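PDB 3HSI: phosphatidylserine synthase from Haemophilus influenzae, which belongs to the phospholipase D superfamily of enzymes and has an alpha/beta architecture with two large mixed beta-sheets. Local coordinates for residues L268-Q271 with K272-I276. Residues are numbered along the deposited sequence; the frame is centred on the assembly and turned at random.
Sequences LQVQ and KKLVI
Val270 meets the start of the following strand because its chi1 of 175° sends CG1 away from its own nitrogen and beside its carbonyl carbon, while CG2 swings round on the nitrogen side. Val270 CG1 then sits against backbone, 3.6 Å from Lys273 N, and Val270 CG2 comes up to the leucine, lying 3.9 Å from Leu274 CB. Leu274 answers with CG trans to its nitrogen (chi1 174°), and with chi2 at 60° Leu274 CD1 lies 4.1 Å from Val270 CG2. The two side chains cross at roughly a right angle, and one valine methyl touches the leucine near its base and at one branch tip. Both residues are buried: Val370 lies against each of them, and Ile291 and Leu294 of helix 285-296 pack on Leu274.

The Lys272 side chain heads away from residues 268-271 and is exposed, as is Gln271. The backbone of this bend is gripped from outside by Asp371, whose OD2 accepts from Gln271 N and whose OD1 accepts from the amides of both Lys272 and Lys273. One carboxylate therefore pins three successive N-H groups, and these bonds would be expected to help stabilise its negative charge. Gln271 O is in turn hydrogen-bonded by Lys299 NZ.

This is a short helix-to-strand connection in the PLD-like domain: helix 258-268 ends, Val270 turns its methyls toward Leu274 and Val370, and strand 273-277 enters the mixed sheet between parallel strand 300-306 and antiparallel strand 367-370, as part of the alpha/beta layering of a phospholipase D fold.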
ATOM      1  N   LEU C 268     -20.220  -4.336 -15.628  1.00 24.27           N
ATOM      2  CA  LEU C 268     -21.585  -4.627 -15.192  1.00 25.12           C
ATOM      3  C   LEU C 268     -22.603  -4.431 -16.277  1.00 25.46           C
ATOM      4  O   LEU C 268     -23.678  -4.983 -16.184  1.00 26.82           O
ATOM      5  CB  LEU C 268     -21.991  -3.739 -14.025  1.00 25.51           C
ATOM      6  CG  LEU C 268     -21.350  -4.072 -12.695  1.00 25.62           C
ATOM      7  CD1 LEU C 268     -21.520  -2.889 -11.798  1.00 25.98           C
ATOM      8  CD2 LEU C 268     -22.001  -5.312 -12.131  1.00 26.63           C
ATOM      9  N   GLN C 269     -22.293  -3.600 -17.271  1.00 25.31           N
ATOM     10  CA  GLN C 269     -23.256  -3.235 -18.296  1.00 25.08           C
ATOM     11  C   GLN C 269     -23.093  -3.971 -19.610  1.00 24.96           C
ATOM     12  O   GLN C 269     -23.660  -3.557 -20.612  1.00 26.10           O
ATOM     13  CB  GLN C 269     -23.202  -1.715 -18.571  1.00 25.62           C
ATOM     14  CG  GLN C 269     -24.011  -0.910 -17.544  1.00 26.72           C
ATOM     15  CD  GLN C 269     -25.494  -1.171 -17.694  1.00 29.56           C
ATOM     16  OE1 GLN C 269     -26.066  -0.917 -18.755  1.00 30.67           O
ATOM     17  NE2 GLN C 269     -26.126  -1.693 -16.637  1.00 30.30           N
ATOM     18  N   VAL C 270     -22.313  -5.039 -19.624  1.00 24.07           N
ATOM     19  CA  VAL C 270     -22.231  -5.926 -20.772  1.00 23.80           C
ATOM     20  C   VAL C 270     -23.589  -6.581 -21.069  1.00 24.88           C
ATOM     21  O   VAL C 270     -24.201  -7.196 -20.189  1.00 24.80           O
ATOM     22  CB  VAL C 270     -21.162  -7.006 -20.547  1.00 23.60           C
ATOM     23  CG1 VAL C 270     -21.142  -8.042 -21.706  1.00 21.51           C
ATOM     24  CG2 VAL C 270     -19.808  -6.345 -20.386  1.00 22.49           C
ATOM     25  N   GLN C 271     -24.063  -6.449 -22.306  1.00 24.86           N
ATOM     26  CA  GLN C 271     -25.326  -7.067 -22.677  1.00 25.67           C
ATOM     27  C   GLN C 271     -25.114  -8.418 -23.361  1.00 25.52           C
ATOM     28  O   GLN C 271     -25.927  -9.331 -23.189  1.00 26.52           O
ATOM     29  CB  GLN C 271     -26.139  -6.139 -23.587  1.00 26.03           C
ATOM     30  CG  GLN C 271     -26.485  -4.789 -22.967  1.00 28.38           C
ATOM     31  CD  GLN C 271     -27.285  -4.922 -21.680  1.00 33.63           C
ATOM     32  OE1 GLN C 271     -26.736  -4.815 -20.577  1.00 38.28           O
ATOM     33  NE2 GLN C 271     -28.588  -5.154 -21.809  1.00 35.76           N
ATOM     34  N   LYS C 272     -24.028  -8.535 -24.127  1.00 25.00           N
ATOM     35  CA  LYS C 272     -23.752  -9.701 -24.963  1.00 25.14           C
ATOM     36  C   LYS C 272     -22.331 -10.245 -24.805  1.00 24.46           C
ATOM     37  O   LYS C 272     -22.151 -11.430 -24.529  1.00 24.73           O
ATOM     38  CB  LYS C 272     -23.991  -9.363 -26.446  1.00 24.65           C
ATOM     39  CG  LYS C 272     -25.457  -9.290 -26.811  1.00 28.00           C
ATOM     40  CD  LYS C 272     -25.635  -8.980 -28.269  1.00 33.75           C
ATOM     41  CE  LYS C 272     -27.091  -9.121 -28.666  1.00 38.13           C
ATOM     42  NZ  LYS C 272     -27.468 -10.497 -29.098  1.00 40.11           N
ATOM     43  N   LYS C 273     -21.328  -9.395 -25.036  1.00 23.85           N
ATOM     44  CA  LYS C 273     -19.933  -9.855 -25.078  1.00 24.25           C
ATOM     45  C   LYS C 273     -18.980  -8.820 -24.502  1.00 22.81           C
ATOM     46  O   LYS C 273     -19.137  -7.621 -24.717  1.00 24.69           O
ATOM     47  CB  LYS C 273     -19.500 -10.302 -26.507  1.00 24.23           C
ATOM     48  CG  LYS C 273     -18.028 -10.726 -26.580  1.00 27.93           C
ATOM     49  CD  LYS C 273     -17.746 -11.941 -27.492  1.00 34.24           C
ATOM     50  CE  LYS C 273     -16.366 -11.837 -28.140  1.00 34.36           C
ATOM     51  NZ  LYS C 273     -16.455 -10.885 -29.344  1.00 35.99           N
ATOM     52  N   LEU C 274     -18.012  -9.312 -23.740  1.00 21.57           N
ATOM     53  CA  LEU C 274     -16.942  -8.507 -23.176  1.00 20.13           C
ATOM     54  C   LEU C 274     -15.660  -9.041 -23.728  1.00 19.40           C
ATOM     55  O   LEU C 274     -15.426 -10.236 -23.676  1.00 20.27           O
ATOM     56  CB  LEU C 274     -16.915  -8.671 -21.655  1.00 19.23           C
ATOM     57  CG  LEU C 274     -15.771  -8.015 -20.888  1.00 18.54           C
ATOM     58  CD1 LEU C 274     -15.806  -6.510 -21.132  1.00 17.08           C
ATOM     59  CD2 LEU C 274     -15.904  -8.345 -19.345  1.00 18.80           C
ATOM     60  N   VAL C 275     -14.831  -8.158 -24.254  1.00 18.76           N
ATOM     61  CA  VAL C 275     -13.481  -8.548 -24.642  1.00 18.75           C
ATOM     62  C   VAL C 275     -12.503  -7.792 -23.771  1.00 19.10           C
ATOM     63  O   VAL C 275     -12.670  -6.613 -23.548  1.00 20.37           O
ATOM     64  CB  VAL C 275     -13.193  -8.228 -26.151  1.00 18.27           C
ATOM     65  CG1 VAL C 275     -11.785  -8.692 -26.553  1.00 15.87           C
ATOM     66  CG2 VAL C 275     -14.259  -8.912 -27.049  1.00 17.65           C
ATOM     67  N   ILE C 276     -11.462  -8.459 -23.309  1.00 19.80           N
ATOM     68  CA  ILE C 276     -10.471  -7.833 -22.447  1.00 20.46           C
ATOM     69  C   ILE C 276      -9.093  -8.220 -22.938  1.00 20.79           C
ATOM     70  O   ILE C 276      -8.851  -9.385 -23.290  1.00 20.87           O
ATOM     71  CB  ILE C 276     -10.600  -8.381 -21.008  1.00 20.63           C
ATOM     72  CG1 ILE C 276     -11.979  -8.083 -20.416  1.00 20.37           C
ATOM     73  CG2 ILE C 276      -9.477  -7.835 -20.113  1.00 21.26           C
ATOM     74  CD1 ILE C 276     -12.266  -8.928 -19.114  1.00 19.52           C
TER